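Local coordinates for galactose-binding-like protein (Bacteroides thetaiotaomicron, PDB 7M1B), which is a SusE-like protein that probably binds galactose-type sugars and may have a degradative role in glycan use, at residues P121-H129 against I164-S172; A266-Q275 against G340-P351. One frame throughout, in Å; residues are numbered along the deposited sequence.

Interaction 1 (P121-H129 against I164-S172)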
loop_
_atom_site.group_PDB
_atom_site.type_symbol
_atom_site.label_atom_id
_atom_site.label_comp_id
_atom_site.label_asym_id
_atom_site.label_seq_id
_atom_site.Cartn_x
_atom_site.Cartn_y
_atom_site.Cartn_z
ATOM N N PRO A 121 -17.200 -0.856 -2.739
ATOM C CA PRO A 121 -16.398 -0.380 -3.859
ATOM C C PRO A 121 -14.909 -0.548 -3.556
ATOM O O PRO A 121 -14.468 -0.446 -2.402
ATOM C CB PRO A 121 -16.719 1.120 -3.920
ATOM C CG PRO A 121 -17.915 1.349 -3.047
ATOM C CD PRO A 121 -18.005 0.178 -2.072
ATOM N N THR A 122 -14.156 -0.821 -4.642
ATOM C CA THR A 122 -12.694 -0.710 -4.607
ATOM C C THR A 122 -12.235 -0.049 -5.916
ATOM O O THR A 122 -13.052 0.286 -6.798
ATOM C CB THR A 122 -11.996 -2.081 -4.389
ATOM O OG1 THR A 122 -10.596 -1.876 -4.105
ATOM C CG2 THR A 122 -12.133 -3.014 -5.581
ATOM N N PHE A 123 -10.919 0.168 -6.059
ATOM C CA PHE A 123 -10.391 0.855 -7.236
ATOM C C PHE A 123 -10.683 0.038 -8.483
ATOM O O PHE A 123 -10.219 -1.102 -8.582
ATOM C CB PHE A 123 -8.903 1.183 -7.045
ATOM C CG PHE A 123 -8.828 2.120 -5.867
ATOM C CD1 PHE A 123 -9.033 3.498 -6.106
ATOM C CD2 PHE A 123 -8.506 1.729 -4.567
ATOM C CE1 PHE A 123 -9.089 4.374 -5.043
ATOM C CE2 PHE A 123 -8.555 2.614 -3.492
ATOM C CZ PHE A 123 -8.783 3.966 -3.757
ATOM N N GLY A 124 -11.551 0.590 -9.350
ATOM C CA GLY A 124 -11.910 0.012 -10.646
ATOM C C GLY A 124 -12.817 -1.221 -10.492
ATOM O O GLY A 124 -13.032 -1.988 -11.432
ATOM N N GLY A 125 -13.469 -1.379 -9.341
ATOM C CA GLY A 125 -14.396 -2.508 -9.206
ATOM C C GLY A 125 -14.975 -2.638 -7.812
ATOM O O GLY A 125 -15.335 -1.663 -7.149
ATOM N N ILE A 126 -15.168 -3.918 -7.423
ATOM C CA ILE A 126 -15.796 -4.192 -6.148
ATOM C C ILE A 126 -14.946 -5.210 -5.388
ATOM O O ILE A 126 -14.177 -5.985 -5.985
ATOM C CB ILE A 126 -17.248 -4.679 -6.339
ATOM C CG1 ILE A 126 -17.269 -5.878 -7.291
ATOM C CG2 ILE A 126 -18.135 -3.529 -6.806
ATOM C CD1 ILE A 126 -18.631 -6.630 -7.285
ATOM N N TYR A 127 -15.091 -5.139 -4.075
ATOM C CA TYR A 127 -14.481 -6.095 -3.169
ATOM C C TYR A 127 -15.601 -6.886 -2.505
ATOM O O TYR A 127 -16.477 -6.287 -1.885
ATOM C CB TYR A 127 -13.593 -5.379 -2.148
ATOM C CG TYR A 127 -13.013 -6.235 -1.061
ATOM C CD1 TYR A 127 -12.072 -7.217 -1.366
ATOM C CD2 TYR A 127 -13.419 -6.078 0.264
ATOM C CE1 TYR A 127 -11.528 -8.006 -0.374
ATOM C CE2 TYR A 127 -12.889 -6.888 1.264
ATOM C CZ TYR A 127 -11.935 -7.848 0.941
ATOM O OH TYR A 127 -11.410 -8.724 1.875
ATOM N N ILE A 128 -15.537 -8.208 -2.621
ATOM C CA ILE A 128 -16.583 -9.085 -2.071
ATOM C C ILE A 128 -16.020 -9.846 -0.884
ATOM O O ILE A 128 -14.959 -10.454 -1.019
ATOM C CB ILE A 128 -17.078 -10.052 -3.152
ATOM C CG1 ILE A 128 -17.788 -9.282 -4.264
ATOM C CG2 ILE A 128 -18.029 -11.072 -2.525
ATOM C CD1 ILE A 128 -18.060 -10.083 -5.510
ATOM N N HIS A 129 -16.688 -9.778 0.273
ATOM C CA HIS A 129 -16.217 -10.501 1.447
ATOM C C HIS A 129 -17.377 -11.204 2.144
ATOM O O HIS A 129 -18.502 -10.710 2.186
ATOM C CB HIS A 129 -15.341 -9.668 2.396
ATOM C CG HIS A 129 -15.881 -8.335 2.770
ATOM N ND1 HIS A 129 -16.161 -7.989 4.083
ATOM C CD2 HIS A 129 -16.158 -7.250 2.010
ATOM C CE1 HIS A 129 -16.588 -6.730 4.113
ATOM N NE2 HIS A 129 -16.607 -6.268 2.847
ATOM N N ILE A 164 -13.350 -14.858 3.502
ATOM C CA ILE A 164 -13.356 -14.841 2.040
ATOM C C ILE A 164 -13.270 -13.385 1.655
ATOM O O ILE A 164 -13.991 -12.638 2.254
ATOM C CB ILE A 164 -14.633 -15.492 1.494
ATOM C CG1 ILE A 164 -14.561 -17.023 1.765
ATOM C CG2 ILE A 164 -14.870 -15.213 0.020
ATOM C CD1 ILE A 164 -15.848 -17.775 1.448
ATOM N N GLY A 165 -12.417 -13.060 0.703
ATOM C CA GLY A 165 -12.293 -11.674 0.217
ATOM C C GLY A 165 -11.646 -11.696 -1.171
ATOM O O GLY A 165 -10.585 -12.299 -1.344
ATOM N N PHE A 166 -12.302 -11.121 -2.177
ATOM C CA PHE A 166 -11.730 -11.135 -3.526
ATOM C C PHE A 166 -12.260 -9.936 -4.287
ATOM O O PHE A 166 -13.273 -9.385 -3.858
ATOM C CB PHE A 166 -12.020 -12.432 -4.295
ATOM C CG PHE A 166 -13.493 -12.761 -4.485
ATOM C CD1 PHE A 166 -14.254 -13.294 -3.444
ATOM C CD2 PHE A 166 -14.119 -12.511 -5.705
ATOM C CE1 PHE A 166 -15.607 -13.572 -3.639
ATOM C CE2 PHE A 166 -15.473 -12.751 -5.883
ATOM C CZ PHE A 166 -16.212 -13.314 -4.856
ATOM N N THR A 167 -11.630 -9.580 -5.418
ATOM C CA THR A 167 -12.018 -8.354 -6.105
ATOM C C THR A 167 -12.320 -8.669 -7.562
ATOM O O THR A 167 -11.770 -9.613 -8.152
ATOM C CB THR A 167 -10.962 -7.249 -6.044
ATOM O OG1 THR A 167 -9.871 -7.616 -6.892
ATOM C CG2 THR A 167 -10.478 -7.022 -4.635
ATOM N N LEU A 168 -13.187 -7.845 -8.135
ATOM C CA LEU A 168 -13.321 -7.766 -9.579
ATOM C C LEU A 168 -12.951 -6.343 -9.957
ATOM O O LEU A 168 -13.491 -5.409 -9.366
ATOM C CB LEU A 168 -14.792 -7.860 -9.960
ATOM C CG LEU A 168 -15.401 -9.228 -10.131
ATOM C CD1 LEU A 168 -15.973 -9.691 -8.795
ATOM C CD2 LEU A 168 -16.498 -9.105 -11.180
ATOM N N ARG A 169 -12.171 -6.192 -11.030
ATOM C CA ARG A 169 -11.740 -4.872 -11.462
ATOM C C ARG A 169 -12.089 -4.727 -12.941
ATOM O O ARG A 169 -12.748 -5.600 -13.516
ATOM C CB ARG A 169 -10.246 -4.672 -11.140
ATOM C CG ARG A 169 -9.956 -4.643 -9.641
ATOM C CD ARG A 169 -8.715 -3.836 -9.373
ATOM N NE ARG A 169 -8.109 -4.406 -8.181
ATOM C CZ ARG A 169 -8.106 -3.863 -6.989
ATOM N NH1 ARG A 169 -8.576 -2.643 -6.791
ATOM N NH2 ARG A 169 -7.475 -4.516 -6.024
ATOM N N GLY A 170 -11.695 -3.598 -13.537
ATOM C CA GLY A 170 -11.975 -3.316 -14.938
ATOM C C GLY A 170 -13.203 -2.431 -15.139
ATOM O O GLY A 170 -13.686 -2.333 -16.263
ATOM N N PHE A 171 -13.694 -1.767 -14.087
ATOM C CA PHE A 171 -14.930 -1.025 -14.202
ATOM C C PHE A 171 -14.690 0.482 -14.050
ATOM O O PHE A 171 -13.897 0.959 -13.248
ATOM C CB PHE A 171 -15.928 -1.427 -13.121
ATOM C CG PHE A 171 -16.434 -2.826 -13.326
ATOM C CD1 PHE A 171 -17.516 -3.054 -14.171
ATOM C CD2 PHE A 171 -15.745 -3.906 -12.798
ATOM C CE1 PHE A 171 -17.969 -4.337 -14.421
ATOM C CE2 PHE A 171 -16.204 -5.199 -13.030
ATOM C CZ PHE A 171 -17.298 -5.407 -13.856
ATOM N N SER A 172 -15.478 1.232 -14.780
ATOM C CA SER A 172 -15.466 2.673 -14.697
ATOM C C SER A 172 -16.027 3.181 -13.351
ATOM O O SER A 172 -16.885 2.539 -12.759
ATOM C CB SER A 172 -16.238 3.188 -15.916
ATOM O OG SER A 172 -17.592 2.768 -15.890
#
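The Phe166 ring takes Ile128 on one face, with CB 4.0 Å from the ring centroid in a CH-pi contact, while Phe140 meets the ring edge-to-face. The Phe171 ring instead has the carbonyl oxygen of Gly124 at its edge, in its plane. Phe166 lies in the antiparallel pairing of strands 125-131 and 163-168, and Phe171 in the loop just after it; the pairing is part of the three-stranded sheet of a beta sandwich whose strand order is consistent with a fibronectin type III-like fold. Reciprocal backbone hydrogen bonds join Ile126 with Leu168 and Ile128 with Phe166, so the branched and aromatic side chains of these four residues share one face, where Ile128 and Leu168 also touch Val142 of the opposing sheet. On the other face Tyr127 swings its ring across the neighbouring strand, because CG stands anti to the backbone N (chi1 174°), and OH comes 3.5 Å from Gly165 CA. A side chain on Gly165 would collide with that hydroxyl. Glycines also suit the type II turn from Thr122 to Gly125: Gly124 has positive phi, and Gly125 CA lies 3.0 Å from Leu168 O, leaving no room for a CB. Beyond the strands, Phe171 N donates to Gly124 O at 2.7 Å. Arg169 arches over the same turn, and its NH1 reaches a lone pair of Phe123 O at 2.9 Å, with that oxygen almost in the guanidinium plane.

Interaction 2 (A266-Q275 against G340-P351); sequences AQLSRFTSWQ and GEEFEFLADIPP
Glu341 OE1 is gripped by three donors: Gln275 NE2, 2.9 Å away and above the carboxylate plane, and two waters, which link it to Ser273 OG and Gln275 N. Outside the pair, Ser318 holds Glu341 OE2 and Tyr284 N bonds Gln275 OE1, so neither flat group is likely to turn easily. Strand 341-344 runs antiparallel to strand 256-274 in what is probably the jelly-roll of a galactose-binding-like domain. On one face Glu342, bent at chi2 (-73°), brings OE2 to Thr272 OG1 at 2.5 Å and into a longer salt bridge with Arg270 NH1 at 3.3 Å; Arg270 NE has a second acid partner in Glu202. On the opposite face, next to Ser273 and Glu341, Phe271 lies nearly parallel to Phe343 but slid aside, and Phe271 CD1 is 3.5 Å from Phe345 CZ. Leu268 CD1 sits over a face of Phe345. Farther along, Gln267 NE2 donates straight to Ile349 O at 3.0 Å. Gly340, lacking a CB, lets its CA rest on the five-membered ring of Trp274, 3.5 Å from the centroid, with Thr272 CG2 over the same face. With an alanine in place of Trp274, a gap would probably open beside Gly340 and Thr272, and the weak hydrogen bond from the indole N-H to Ser338 O would be lost. Arg270, Thr272 and Glu342 thus form a watered, charged network on one face, while the other changes from packed phenylalanines to the buried Glu341 carboxylate, its charge met by several donors.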
loop_
_atom_site.group_PDB
_atom_site.type_symbol
_atom_site.label_atom_id
_atom_site.label_comp_id
_atom_site.label_asym_id
_atom_site.label_seq_id
_atom_site.Cartn_x
_atom_site.Cartn_y
_atom_site.Cartn_z
ATOM N N ALA A 266 -8.118 8.032 4.300
ATOM C CA ALA A 266 -8.358 7.658 2.908
ATOM C C ALA A 266 -8.306 6.148 2.737
ATOM O O ALA A 266 -7.596 5.477 3.451
ATOM C CB ALA A 266 -7.341 8.341 2.000
ATOM N N GLN A 267 -9.030 5.660 1.724
ATOM C CA GLN A 267 -8.884 4.321 1.177
ATOM C C GLN A 267 -7.769 4.387 0.148
ATOM O O GLN A 267 -7.898 5.117 -0.832
ATOM C CB GLN A 267 -10.226 3.875 0.524
ATOM C CG GLN A 267 -10.255 2.370 0.215
ATOM C CD GLN A 267 -10.218 1.451 1.418
ATOM O OE1 GLN A 267 -10.953 1.595 2.400
ATOM N NE2 GLN A 267 -9.360 0.453 1.327
ATOM N N LEU A 268 -6.630 3.703 0.377
ATOM C CA LEU A 268 -5.462 3.867 -0.467
ATOM C C LEU A 268 -5.457 2.898 -1.640
ATOM O O LEU A 268 -5.757 1.681 -1.491
ATOM C CB LEU A 268 -4.220 3.659 0.400
ATOM C CG LEU A 268 -4.003 4.733 1.459
ATOM C CD1 LEU A 268 -2.733 4.444 2.313
ATOM C CD2 LEU A 268 -3.857 6.130 0.819
ATOM N N SER A 269 -4.993 3.392 -2.779
ATOM C CA SER A 269 -4.832 2.634 -4.004
ATOM C C SER A 269 -3.378 2.257 -4.251
ATOM O O SER A 269 -3.084 1.111 -4.517
ATOM C CB SER A 269 -5.438 3.300 -5.212
ATOM O OG SER A 269 -4.869 4.622 -5.375
ATOM N N ARG A 270 -2.504 3.245 -4.282
ATOM C CA ARG A 270 -1.107 2.995 -4.640
ATOM C C ARG A 270 -0.267 4.201 -4.215
ATOM O O ARG A 270 -0.821 5.215 -3.759
ATOM C CB ARG A 270 -1.087 2.886 -6.182
ATOM C CG ARG A 270 -1.407 4.189 -6.906
ATOM C CD ARG A 270 -1.525 3.950 -8.441
ATOM N NE ARG A 270 -1.733 5.210 -9.170
ATOM C CZ ARG A 270 -0.822 6.109 -9.594
ATOM N NH1 ARG A 270 0.480 5.948 -9.400
ATOM N NH2 ARG A 270 -1.255 7.189 -10.223
ATOM N N PHE A 271 1.064 4.033 -4.217
ATOM C CA PHE A 271 1.911 5.193 -4.000
ATOM C C PHE A 271 3.118 5.092 -4.927
ATOM O O PHE A 271 3.399 4.041 -5.508
ATOM C CB PHE A 271 2.327 5.274 -2.510
ATOM C CG PHE A 271 3.302 4.222 -2.017
ATOM C CD1 PHE A 271 2.882 2.919 -1.680
ATOM C CD2 PHE A 271 4.675 4.475 -2.053
ATOM C CE1 PHE A 271 3.806 1.956 -1.248
ATOM C CE2 PHE A 271 5.589 3.513 -1.615
ATOM C CZ PHE A 271 5.174 2.213 -1.276
ATOM N N THR A 272 3.783 6.244 -5.086
ATOM C CA THR A 272 4.981 6.353 -5.909
ATOM C C THR A 272 6.118 6.811 -4.984
ATOM O O THR A 272 5.914 7.698 -4.126
ATOM C CB THR A 272 4.878 7.377 -7.046
ATOM O OG1 THR A 272 3.681 7.025 -7.742
ATOM C CG2 THR A 272 6.056 7.355 -7.990
ATOM N N SER A 273 7.303 6.171 -5.112
ATOM C CA SER A 273 8.439 6.421 -4.207
ATOM C C SER A 273 9.628 6.833 -5.075
ATOM O O SER A 273 9.897 6.236 -6.140
ATOM C CB SER A 273 8.802 5.086 -3.505
ATOM O OG SER A 273 9.890 5.337 -2.655
ATOM N N TRP A 274 10.281 7.956 -4.700
ATOM C CA TRP A 274 11.532 8.338 -5.331
ATOM C C TRP A 274 12.704 8.279 -4.378
ATOM O O TRP A 274 12.591 8.756 -3.258
ATOM C CB TRP A 274 11.479 9.794 -5.830
ATOM C CG TRP A 274 10.600 9.955 -7.041
ATOM C CD1 TRP A 274 11.050 10.068 -8.324
ATOM C CD2 TRP A 274 9.189 10.212 -7.063
ATOM N NE1 TRP A 274 10.007 10.383 -9.167
ATOM C CE2 TRP A 274 8.852 10.469 -8.416
ATOM C CE3 TRP A 274 8.163 10.204 -6.099
ATOM C CZ2 TRP A 274 7.522 10.706 -8.830
ATOM C CZ3 TRP A 274 6.865 10.509 -6.505
ATOM C CH2 TRP A 274 6.549 10.737 -7.849
ATOM N N GLN A 275 13.819 7.685 -4.874
ATOM C CA GLN A 275 15.069 7.662 -4.138
ATOM C C GLN A 275 15.774 9.034 -4.247
ATOM O O GLN A 275 15.603 9.761 -5.236
ATOM C CB GLN A 275 16.047 6.648 -4.769
ATOM C CG GLN A 275 15.568 5.196 -4.570
ATOM C CD GLN A 275 16.448 4.285 -5.398
ATOM O OE1 GLN A 275 17.678 4.395 -5.395
ATOM N NE2 GLN A 275 15.799 3.359 -6.091
ATOM N N GLY A 340 10.164 7.526 -10.719
ATOM C CA GLY A 340 9.306 7.177 -9.585
ATOM C C GLY A 340 8.934 5.687 -9.660
ATOM O O GLY A 340 8.492 5.161 -10.686
ATOM N N GLU A 341 9.061 5.024 -8.527
ATOM C CA GLU A 341 8.776 3.562 -8.382
ATOM C C GLU A 341 7.368 3.375 -7.845
ATOM O O GLU A 341 6.969 3.947 -6.808
ATOM C CB GLU A 341 9.886 3.003 -7.516
ATOM C CG GLU A 341 11.245 3.072 -8.188
ATOM C CD GLU A 341 12.321 2.642 -7.208
ATOM O OE1 GLU A 341 12.960 3.470 -6.646
ATOM O OE2 GLU A 341 12.383 1.376 -6.962
ATOM N N GLU A 342 6.597 2.530 -8.547
ATOM C CA GLU A 342 5.176 2.440 -8.261
ATOM C C GLU A 342 4.849 1.182 -7.459
ATOM O O GLU A 342 5.364 0.094 -7.772
ATOM C CB GLU A 342 4.438 2.313 -9.632
ATOM C CG GLU A 342 4.820 3.410 -10.603
ATOM C CD GLU A 342 4.275 4.781 -10.309
ATOM O OE1 GLU A 342 4.513 5.672 -11.163
ATOM O OE2 GLU A 342 3.624 4.975 -9.242
ATOM N N PHE A 343 3.990 1.340 -6.437
ATOM C CA PHE A 343 3.579 0.209 -5.618
ATOM C C PHE A 343 2.070 0.243 -5.378
ATOM O O PHE A 343 1.532 1.282 -5.026
ATOM C CB PHE A 343 4.282 0.260 -4.230
ATOM C CG PHE A 343 5.785 0.226 -4.382
ATOM C CD1 PHE A 343 6.418 -0.995 -4.573
ATOM C CD2 PHE A 343 6.544 1.373 -4.555
ATOM C CE1 PHE A 343 7.794 -1.056 -4.774
ATOM C CE2 PHE A 343 7.915 1.317 -4.744
ATOM C CZ PHE A 343 8.540 0.108 -4.913
ATOM N N GLU A 344 1.391 -0.926 -5.424
ATOM C CA GLU A 344 -0.053 -0.973 -5.239
ATOM C C GLU A 344 -0.346 -1.520 -3.844
ATOM O O GLU A 344 0.476 -2.256 -3.249
ATOM C CB GLU A 344 -0.738 -1.928 -6.233
ATOM C CG GLU A 344 -0.377 -1.641 -7.661
ATOM C CD GLU A 344 -1.218 -2.388 -8.657
ATOM O OE1 GLU A 344 -1.884 -3.314 -8.246
ATOM O OE2 GLU A 344 -1.189 -2.007 -9.831
ATOM N N PHE A 345 -1.429 -1.023 -3.258
ATOM C CA PHE A 345 -1.806 -1.490 -1.939
ATOM C C PHE A 345 -2.735 -2.670 -2.035
ATOM O O PHE A 345 -3.408 -2.845 -3.058
ATOM C CB PHE A 345 -2.620 -0.452 -1.180
ATOM C CG PHE A 345 -1.732 0.622 -0.634
ATOM C CD1 PHE A 345 -0.875 0.324 0.458
ATOM C CD2 PHE A 345 -1.608 1.861 -1.257
ATOM C CE1 PHE A 345 -0.005 1.287 0.918
ATOM C CE2 PHE A 345 -0.767 2.830 -0.738
ATOM C CZ PHE A 345 0.032 2.532 0.352
ATOM N N LEU A 346 -2.807 -3.393 -0.903
ATOM C CA LEU A 346 -3.773 -4.484 -0.808
ATOM C C LEU A 346 -5.211 -3.932 -0.895
ATOM O O LEU A 346 -5.432 -2.789 -0.489
ATOM C CB LEU A 346 -3.528 -5.347 0.457
ATOM C CG LEU A 346 -2.143 -5.967 0.655
ATOM C CD1 LEU A 346 -1.936 -6.281 2.138
ATOM C CD2 LEU A 346 -1.964 -7.243 -0.176
ATOM N N ALA A 347 -6.147 -4.678 -1.542
ATOM C CA ALA A 347 -7.571 -4.323 -1.573
ATOM C C ALA A 347 -8.258 -4.466 -0.202
ATOM O O ALA A 347 -9.153 -3.680 0.164
ATOM C CB ALA A 347 -8.311 -5.062 -2.659
ATOM N N ASP A 348 -7.813 -5.434 0.596
ATOM C CA ASP A 348 -8.517 -5.770 1.830
ATOM C C ASP A 348 -7.920 -4.942 2.968
ATOM O O ASP A 348 -7.400 -5.479 3.931
ATOM C CB ASP A 348 -8.472 -7.284 2.009
ATOM C CG ASP A 348 -7.052 -7.840 1.973
ATOM O OD1 ASP A 348 -6.170 -7.216 1.316
ATOM O OD2 ASP A 348 -6.818 -8.864 2.632
ATOM N N ILE A 349 -7.813 -3.623 2.784
ATOM C CA ILE A 349 -7.217 -2.833 3.852
ATOM C C ILE A 349 -8.307 -1.858 4.295
ATOM O O ILE A 349 -9.200 -1.571 3.496
ATOM C CB ILE A 349 -5.918 -2.112 3.389
ATOM C CG1 ILE A 349 -6.197 -1.235 2.157
ATOM C CG2 ILE A 349 -4.763 -3.109 3.165
ATOM C CD1 ILE A 349 -5.069 -0.257 1.769
ATOM N N PRO A 350 -8.285 -1.366 5.550
ATOM C CA PRO A 350 -9.272 -0.426 6.056
ATOM C C PRO A 350 -8.822 0.961 5.581
ATOM O O PRO A 350 -7.652 1.121 5.192
ATOM C CB PRO A 350 -9.095 -0.512 7.593
ATOM C CG PRO A 350 -7.677 -0.992 7.819
ATOM C CD PRO A 350 -7.262 -1.718 6.560
ATOM N N PRO A 351 -9.687 1.995 5.688
ATOM C CA PRO A 351 -9.246 3.387 5.519
ATOM C C PRO A 351 -8.196 3.645 6.587
ATOM O O PRO A 351 -8.312 3.144 7.700
ATOM C CB PRO A 351 -10.508 4.191 5.880
ATOM C CG PRO A 351 -11.652 3.239 5.519
ATOM C CD PRO A 351 -11.126 1.910 6.030
HETATM O O HOH W 1 -6.582 2.648 3.073
HETATM O O HOH W 2 -7.300 -0.422 -1.058
HETATM O O HOH W 3 1.805 3.667 -7.985
HETATM O O HOH W 4 2.279 7.323 -11.160
HETATM O O HOH W 5 11.755 3.884 -4.102
HETATM O O HOH W 6 13.477 6.118 -7.198
#

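How the interactions relate
Interaction 1 comes first along the chain, in the sandwich domain, and closes before interaction 2 opens in the next, galactose-binding-like domain. They share no sheet, the first lying in a three-stranded one and the second in the large branched one, yet their centres are only about 16 Å apart and they touch. The turn of 121-129 abuts strand 256-274, where Phe123 CZ is 3.3 Å from Gln267 O, and the loop after strand 341-344 lies against Tyr127 and Arg169, with Arg169 NH2 3.5 Å from Ala347 CB. Interaction 2 sits near the centre of the chain. Together they form part of the packing between two consecutive domains.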